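Local coordinates for protein racemase, putative (Roseobacter denitrificans, PDB 3TCS) that binds magnesium and is probably a hydro-lyase or racemase-like enzyme of the mandelate racemase/muconate lactonizing family within the enolase superfamily, at residues B[121-135]-B[357-369]. Residues are numbered along the deposited sequence; the frame is centred on the assembly and turned at random.
Sequences KPVAEVLGGTPGLIR and EDGHARVTDAPGW
At chi1 173° Val-123 holds CG2 anti to its carbonyl carbon, and with the indole of Trp-369 set beside its own backbone N (chi1 -64°) that methyl settles over one face of the six-membered ring, 3.6 Å from its centroid, a CH-pi contact, while CG1 lies by CZ3 and CH2. In the paired strands, CG of Arg-362 is trans to N, and a bend at chi3 (-69°) turns the guanidinium across Leu-133, whose CD2 lies over the centre of the flat group, 3.9 Å from CZ.

Strands 132-135 and 360-363 run antiparallel, with Gly-132 opposite Val-363 and Ile-134 opposite Ala-361 as hydrogen-bonded pairs; the bond from Val-363 N to Gly-132 O, at 2.9 Å, is nearly straight. Leu-133, Arg-135, His-360 and Arg-362 share one face of this long-range antiparallel pairing. There Arg-135 CA rests over the His-360 imidazole, 3.9 Å from the ring centroid, while ND1 of that ring donates to Asp-358 O in the type I' turn. On the other face, CD1 of Ile-134 meets CG2 of Val-363 at 3.5 Å, and helix 314-322 packs on Val-363. A second, shorter junction joins the chain before helix 123-126 to Gly-368: Gly-368 N donates to Lys-121 O (2.8 Å), and Val-123 N to Gly-368 O.

The contact thus ties the C-terminal part of the chain to the first strand of the TIM barrel, well away from the metal and ligand sites. Two of its arginines are paired with carboxylates: Glu-357 receives NE and NH2 of Arg-362 side-on, one to each oxygen, and Arg-135 forms a salt bridge with Asp-201. The bidentate grip fixes the guanidinium's rotation, leaving one face against CD2 of Leu-133, so one arginine serves both a salt bridge and an apolar contact.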
ATOM      1  N   LYS B 121      16.683   5.631  29.919  1.00 12.68           N
ATOM      2  CA  LYS B 121      17.350   4.498  29.281  1.00 12.54           C
ATOM      3  C   LYS B 121      17.346   4.590  27.766  1.00 11.49           C
ATOM      4  O   LYS B 121      16.439   5.178  27.177  1.00 10.59           O
ATOM      5  CB  LYS B 121      16.638   3.195  29.642  1.00 14.32           C
ATOM      6  CG  LYS B 121      16.482   2.912  31.117  1.00 17.40           C
ATOM      7  CD  LYS B 121      15.595   1.695  31.292  1.00 18.72           C
ATOM      8  CE  LYS B 121      15.390   1.351  32.750  1.00 23.33           C
ATOM      9  NZ  LYS B 121      14.434   0.215  32.870  1.00 25.57           N
ATOM     10  N   PRO B 122      18.370   4.019  27.111  1.00 11.57           N
ATOM     11  CA  PRO B 122      18.376   4.073  25.647  1.00 10.55           C
ATOM     12  C   PRO B 122      17.251   3.131  25.218  1.00 10.57           C
ATOM     13  O   PRO B 122      16.896   2.214  25.964  1.00 10.05           O
ATOM     14  CB  PRO B 122      19.760   3.533  25.282  1.00 11.40           C
ATOM     15  CG  PRO B 122      20.080   2.600  26.425  1.00 12.81           C
ATOM     16  CD  PRO B 122      19.590   3.372  27.628  1.00 10.59           C
ATOM     17  N   VAL B 123      16.675   3.355  24.044  1.00  9.20           N
ATOM     18  CA  VAL B 123      15.589   2.496  23.577  1.00 10.09           C
ATOM     19  C   VAL B 123      15.991   1.020  23.591  1.00  9.33           C
ATOM     20  O   VAL B 123      15.185   0.156  23.940  1.00  9.31           O
ATOM     21  CB  VAL B 123      15.129   2.909  22.159  1.00  9.56           C
ATOM     22  CG1 VAL B 123      14.121   1.901  21.607  1.00  9.86           C
ATOM     23  CG2 VAL B 123      14.489   4.293  22.221  1.00 10.05           C
ATOM     24  N   ALA B 124      17.240   0.735  23.228  1.00  9.41           N
ATOM     25  CA  ALA B 124      17.737  -0.639  23.209  1.00  9.86           C
ATOM     26  C   ALA B 124      17.479  -1.335  24.542  1.00 11.76           C
ATOM     27  O   ALA B 124      17.149  -2.519  24.574  1.00 12.91           O
ATOM     28  CB  ALA B 124      19.228  -0.659  22.896  1.00  8.05           C
ATOM     29  N   GLU B 125      17.645  -0.603  25.641  1.00 10.57           N
ATOM     30  CA  GLU B 125      17.409  -1.167  26.966  1.00 10.47           C
ATOM     31  C   GLU B 125      15.918  -1.319  27.243  1.00 11.74           C
ATOM     32  O   GLU B 125      15.490  -2.297  27.855  1.00 12.68           O
ATOM     33  CB  GLU B 125      18.056  -0.295  28.047  1.00 10.84           C
ATOM     34  CG  GLU B 125      19.539  -0.587  28.236  1.00 15.52           C
ATOM     35  CD  GLU B 125      20.173   0.240  29.338  1.00 18.09           C
ATOM     36  OE1 GLU B 125      19.428   0.858  30.128  1.00 15.93           O
ATOM     37  OE2 GLU B 125      21.422   0.263  29.418  1.00 19.66           O
ATOM     38  N   VAL B 126      15.126  -0.354  26.789  1.00 11.99           N
ATOM     39  CA  VAL B 126      13.682  -0.422  26.994  1.00 13.20           C
ATOM     40  C   VAL B 126      13.161  -1.677  26.296  1.00 13.98           C
ATOM     41  O   VAL B 126      12.225  -2.322  26.763  1.00 14.76           O
ATOM     42  CB  VAL B 126      12.972   0.820  26.408  1.00 12.41           C
ATOM     43  CG1 VAL B 126      11.473   0.717  26.638  1.00 15.75           C
ATOM     44  CG2 VAL B 126      13.513   2.084  27.056  1.00 14.68           C
ATOM     45  N   LEU B 127      13.793  -2.023  25.180  1.00 12.32           N
ATOM     46  CA  LEU B 127      13.412  -3.192  24.396  1.00 12.73           C
ATOM     47  C   LEU B 127      13.948  -4.505  24.963  1.00 13.19           C
ATOM     48  O   LEU B 127      13.746  -5.569  24.373  1.00 13.28           O
ATOM     49  CB  LEU B 127      13.901  -3.034  22.954  1.00 12.04           C
ATOM     50  CG  LEU B 127      13.247  -1.948  22.096  1.00 12.69           C
ATOM     51  CD1 LEU B 127      13.986  -1.851  20.772  1.00 13.28           C
ATOM     52  CD2 LEU B 127      11.778  -2.276  21.866  1.00 13.65           C
ATOM     53  N   GLY B 128      14.641  -4.432  26.094  1.00 13.77           N
ATOM     54  CA  GLY B 128      15.180  -5.635  26.711  1.00 13.24           C
ATOM     55  C   GLY B 128      16.631  -5.923  26.371  1.00 14.05           C
ATOM     56  O   GLY B 128      17.174  -6.955  26.771  1.00 12.93           O
ATOM     57  N   GLY B 129      17.265  -5.011  25.642  1.00 11.15           N
ATOM     58  CA  GLY B 129      18.651  -5.201  25.263  1.00 11.08           C
ATOM     59  C   GLY B 129      19.613  -4.347  26.064  1.00 10.77           C
ATOM     60  O   GLY B 129      19.281  -3.879  27.150  1.00 10.09           O
ATOM     61  N   THR B 130      20.809  -4.138  25.524  1.00 11.71           N
ATOM     62  CA  THR B 130      21.827  -3.339  26.206  1.00 12.37           C
ATOM     63  C   THR B 130      22.590  -2.455  25.228  1.00 11.97           C
ATOM     64  O   THR B 130      22.690  -2.769  24.046  1.00 12.17           O
ATOM     65  CB  THR B 130      22.855  -4.241  26.920  1.00 14.35           C
ATOM     66  OG1 THR B 130      23.477  -5.108  25.961  1.00 14.13           O
ATOM     67  CG2 THR B 130      22.179  -5.083  27.992  1.00 13.96           C
ATOM     68  N   PRO B 131      23.137  -1.325  25.709  1.00 12.01           N
ATOM     69  CA  PRO B 131      23.886  -0.453  24.801  1.00 11.69           C
ATOM     70  C   PRO B 131      25.194  -1.148  24.456  1.00 13.40           C
ATOM     71  O   PRO B 131      25.637  -2.038  25.184  1.00 14.25           O
ATOM     72  CB  PRO B 131      24.093   0.812  25.630  1.00 11.94           C
ATOM     73  CG  PRO B 131      24.221   0.277  27.020  1.00 11.93           C
ATOM     74  CD  PRO B 131      23.117  -0.771  27.075  1.00 12.11           C
ATOM     75  N   GLY B 132      25.814  -0.755  23.351  1.00 12.61           N
ATOM     76  CA  GLY B 132      27.061  -1.387  22.964  1.00 13.37           C
ATOM     77  C   GLY B 132      27.326  -1.302  21.475  1.00 13.44           C
ATOM     78  O   GLY B 132      26.641  -0.577  20.757  1.00 11.60           O
ATOM     79  N   LEU B 133      28.314  -2.060  21.010  1.00 12.21           N
ATOM     80  CA  LEU B 133      28.694  -2.055  19.604  1.00 12.56           C
ATOM     81  C   LEU B 133      27.909  -3.029  18.732  1.00 12.46           C
ATOM     82  O   LEU B 133      27.441  -4.068  19.198  1.00 11.39           O
ATOM     83  CB  LEU B 133      30.189  -2.373  19.477  1.00 12.45           C
ATOM     84  CG  LEU B 133      31.134  -1.398  20.180  1.00 13.08           C
ATOM     85  CD1 LEU B 133      32.540  -1.985  20.220  1.00 17.03           C
ATOM     86  CD2 LEU B 133      31.116  -0.064  19.451  1.00 13.08           C
ATOM     87  N   ILE B 134      27.765  -2.668  17.460  1.00 11.23           N
ATOM     88  CA  ILE B 134      27.077  -3.504  16.485  1.00 10.70           C
ATOM     89  C   ILE B 134      27.964  -3.515  15.250  1.00  9.97           C
ATOM     90  O   ILE B 134      28.326  -2.457  14.729  1.00  8.54           O
ATOM     91  CB  ILE B 134      25.697  -2.934  16.065  1.00 13.75           C
ATOM     92  CG1 ILE B 134      24.828  -2.653  17.292  1.00 16.94           C
ATOM     93  CG2 ILE B 134      24.988  -3.928  15.157  1.00 12.88           C
ATOM     94  CD1 ILE B 134      25.074  -1.289  17.916  1.00 21.94           C
ATOM     95  N   ARG B 135      28.332  -4.704  14.789  1.00  9.68           N
ATOM     96  CA  ARG B 135      29.170  -4.803  13.603  1.00  8.91           C
ATOM     97  C   ARG B 135      28.366  -4.290  12.414  1.00  8.35           C
ATOM     98  O   ARG B 135      27.192  -4.612  12.273  1.00  8.03           O
ATOM     99  CB  ARG B 135      29.578  -6.254  13.360  1.00 10.37           C
ATOM    100  CG  ARG B 135      30.449  -6.440  12.136  1.00 12.87           C
ATOM    101  CD  ARG B 135      30.611  -7.913  11.826  1.00 14.67           C
ATOM    102  NE  ARG B 135      31.418  -8.131  10.630  1.00 17.73           N
ATOM    103  CZ  ARG B 135      31.466  -9.285   9.977  1.00 16.43           C
ATOM    104  NH1 ARG B 135      30.750 -10.317  10.406  1.00 16.16           N
ATOM    105  NH2 ARG B 135      32.235  -9.412   8.904  1.00 17.98           N
ATOM    106  N   GLU B 357      33.722   2.722  14.619  1.00 15.29           N
ATOM    107  CA  GLU B 357      34.894   2.324  15.394  1.00 17.83           C
ATOM    108  C   GLU B 357      35.279   0.922  14.930  1.00 16.33           C
ATOM    109  O   GLU B 357      34.604  -0.052  15.257  1.00 13.38           O
ATOM    110  CB  GLU B 357      34.563   2.293  16.895  1.00 20.63           C
ATOM    111  CG  GLU B 357      33.850   3.537  17.412  1.00 24.26           C
ATOM    112  CD  GLU B 357      33.545   3.473  18.903  1.00 25.17           C
ATOM    113  OE1 GLU B 357      32.540   4.087  19.318  1.00 24.86           O
ATOM    114  OE2 GLU B 357      34.310   2.826  19.659  1.00 25.51           O
ATOM    115  N   ASP B 358      36.355   0.831  14.155  1.00 16.11           N
ATOM    116  CA  ASP B 358      36.827  -0.450  13.638  1.00 15.57           C
ATOM    117  C   ASP B 358      35.683  -1.321  13.110  1.00 14.69           C
ATOM    118  O   ASP B 358      35.463  -2.434  13.585  1.00 14.19           O
ATOM    119  CB  ASP B 358      37.604  -1.198  14.723  1.00 21.40           C
ATOM    120  CG  ASP B 358      38.296  -2.441  14.190  1.00 27.54           C
ATOM    121  OD1 ASP B 358      38.945  -2.356  13.122  1.00 29.42           O
ATOM    122  OD2 ASP B 358      38.198  -3.500  14.845  1.00 31.29           O
ATOM    123  N   GLY B 359      34.948  -0.794  12.136  1.00 12.95           N
ATOM    124  CA  GLY B 359      33.855  -1.539  11.534  1.00 11.82           C
ATOM    125  C   GLY B 359      32.607  -1.713  12.378  1.00 11.61           C
ATOM    126  O   GLY B 359      31.702  -2.453  12.001  1.00 12.07           O
ATOM    127  N   HIS B 360      32.550  -1.033  13.518  1.00 10.80           N
ATOM    128  CA  HIS B 360      31.394  -1.128  14.397  1.00 10.46           C
ATOM    129  C   HIS B 360      30.748   0.224  14.654  1.00  9.29           C
ATOM    130  O   HIS B 360      31.434   1.244  14.733  1.00  9.69           O
ATOM    131  CB  HIS B 360      31.789  -1.732  15.749  1.00 11.73           C
ATOM    132  CG  HIS B 360      32.124  -3.190  15.692  1.00 12.05           C
ATOM    133  ND1 HIS B 360      33.244  -3.673  15.050  1.00 14.82           N
ATOM    134  CD2 HIS B 360      31.479  -4.273  16.189  1.00 12.76           C
ATOM    135  CE1 HIS B 360      33.275  -4.989  15.154  1.00 13.96           C
ATOM    136  NE2 HIS B 360      32.214  -5.379  15.840  1.00 12.57           N
ATOM    137  N   ALA B 361      29.424   0.216  14.781  1.00  8.74           N
ATOM    138  CA  ALA B 361      28.666   1.422  15.091  1.00  9.52           C
ATOM    139  C   ALA B 361      28.365   1.273  16.580  1.00 10.77           C
ATOM    140  O   ALA B 361      28.519   0.180  17.132  1.00 11.18           O
ATOM    141  CB  ALA B 361      27.378   1.464  14.286  1.00 10.35           C
ATOM    142  N   ARG B 362      27.934   2.342  17.240  1.00 10.45           N
ATOM    143  CA  ARG B 362      27.674   2.238  18.669  1.00  9.17           C
ATOM    144  C   ARG B 362      26.365   2.820  19.168  1.00  8.13           C
ATOM    145  O   ARG B 362      25.976   3.924  18.793  1.00  8.49           O
ATOM    146  CB  ARG B 362      28.818   2.890  19.457  1.00 10.23           C
ATOM    147  CG  ARG B 362      28.631   2.869  20.971  1.00 11.98           C
ATOM    148  CD  ARG B 362      29.591   3.830  21.675  1.00 15.92           C
ATOM    149  NE  ARG B 362      30.990   3.407  21.619  1.00 17.15           N
ATOM    150  CZ  ARG B 362      31.521   2.442  22.366  1.00 20.94           C
ATOM    151  NH1 ARG B 362      30.773   1.777  23.240  1.00 21.28           N
ATOM    152  NH2 ARG B 362      32.810   2.143  22.242  1.00 22.17           N
ATOM    153  N   VAL B 363      25.688   2.055  20.015  1.00  7.66           N
ATOM    154  CA  VAL B 363      24.460   2.517  20.653  1.00  8.41           C
ATOM    155  C   VAL B 363      24.951   2.952  22.024  1.00  9.97           C
ATOM    156  O   VAL B 363      25.526   2.148  22.766  1.00 10.13           O
ATOM    157  CB  VAL B 363      23.428   1.384  20.840  1.00  8.93           C
ATOM    158  CG1 VAL B 363      22.289   1.873  21.735  1.00  9.40           C
ATOM    159  CG2 VAL B 363      22.883   0.946  19.493  1.00  8.17           C
ATOM    160  N   THR B 364      24.751   4.220  22.359  1.00 11.00           N
ATOM    161  CA  THR B 364      25.199   4.733  23.645  1.00 12.27           C
ATOM    162  C   THR B 364      24.118   4.574  24.706  1.00 13.33           C
ATOM    163  O   THR B 364      23.016   4.108  24.419  1.00 12.63           O
ATOM    164  CB  THR B 364      25.582   6.217  23.538  1.00 13.30           C
ATOM    165  OG1 THR B 364      24.397   7.008  23.407  1.00 12.65           O
ATOM    166  CG2 THR B 364      26.461   6.442  22.326  1.00 14.64           C
ATOM    167  N   ASP B 365      24.430   4.952  25.940  1.00 12.97           N
ATOM    168  CA  ASP B 365      23.450   4.828  27.006  1.00 14.67           C
ATOM    169  C   ASP B 365      22.615   6.092  27.173  1.00 12.83           C
ATOM    170  O   ASP B 365      21.882   6.230  28.145  1.00 12.41           O
ATOM    171  CB  ASP B 365      24.142   4.462  28.320  1.00 18.31           C
ATOM    172  CG  ASP B 365      25.382   5.275  28.559  1.00 21.26           C
ATOM    173  OD1 ASP B 365      25.261   6.501  28.743  1.00 23.17           O
ATOM    174  OD2 ASP B 365      26.483   4.684  28.545  1.00 27.63           O
ATOM    175  N   ALA B 366      22.721   7.011  26.217  1.00 11.20           N
ATOM    176  CA  ALA B 366      21.935   8.242  26.273  1.00 12.86           C
ATOM    177  C   ALA B 366      20.464   7.830  26.211  1.00 12.58           C
ATOM    178  O   ALA B 366      20.095   6.958  25.425  1.00 15.10           O
ATOM    179  CB  ALA B 366      22.285   9.149  25.090  1.00 14.87           C
ATOM    180  N   PRO B 367      19.609   8.439  27.050  1.00 12.37           N
ATOM    181  CA  PRO B 367      18.178   8.112  27.072  1.00 11.83           C
ATOM    182  C   PRO B 367      17.491   8.297  25.720  1.00 10.99           C
ATOM    183  O   PRO B 367      17.785   9.243  24.990  1.00 10.65           O
ATOM    184  CB  PRO B 367      17.626   9.064  28.135  1.00 13.31           C
ATOM    185  CG  PRO B 367      18.783   9.194  29.084  1.00 14.08           C
ATOM    186  CD  PRO B 367      19.940   9.389  28.127  1.00 13.02           C
ATOM    187  N   GLY B 368      16.572   7.394  25.398  1.00  9.78           N
ATOM    188  CA  GLY B 368      15.868   7.481  24.132  1.00 10.07           C
ATOM    189  C   GLY B 368      16.757   7.038  22.989  1.00  9.53           C
ATOM    190  O   GLY B 368      17.543   6.105  23.137  1.00  7.99           O
ATOM    191  N   TRP B 369      16.641   7.701  21.842  1.00  8.96           N
ATOM    192  CA  TRP B 369      17.464   7.336  20.701  1.00  9.37           C
ATOM    193  C   TRP B 369      18.888   7.833  20.912  1.00 11.89           C
ATOM    194  O   TRP B 369      19.831   7.286  20.345  1.00 12.43           O
ATOM    195  CB  TRP B 369      16.883   7.918  19.412  1.00  8.52           C
ATOM    196  CG  TRP B 369      15.537   7.354  19.074  1.00  7.45           C
ATOM    197  CD1 TRP B 369      14.384   8.053  18.897  1.00  7.94           C
ATOM    198  CD2 TRP B 369      15.206   5.975  18.871  1.00  7.28           C
ATOM    199  NE1 TRP B 369      13.350   7.200  18.597  1.00  7.71           N
ATOM    200  CE2 TRP B 369      13.826   5.917  18.573  1.00  7.43           C
ATOM    201  CE3 TRP B 369      15.942   4.784  18.907  1.00  7.19           C
ATOM    202  CZ2 TRP B 369      13.163   4.712  18.314  1.00  8.26           C
ATOM    203  CZ3 TRP B 369      15.282   3.581  18.648  1.00  6.83           C
ATOM    204  CH2 TRP B 369      13.907   3.558  18.356  1.00  8.59           C
TER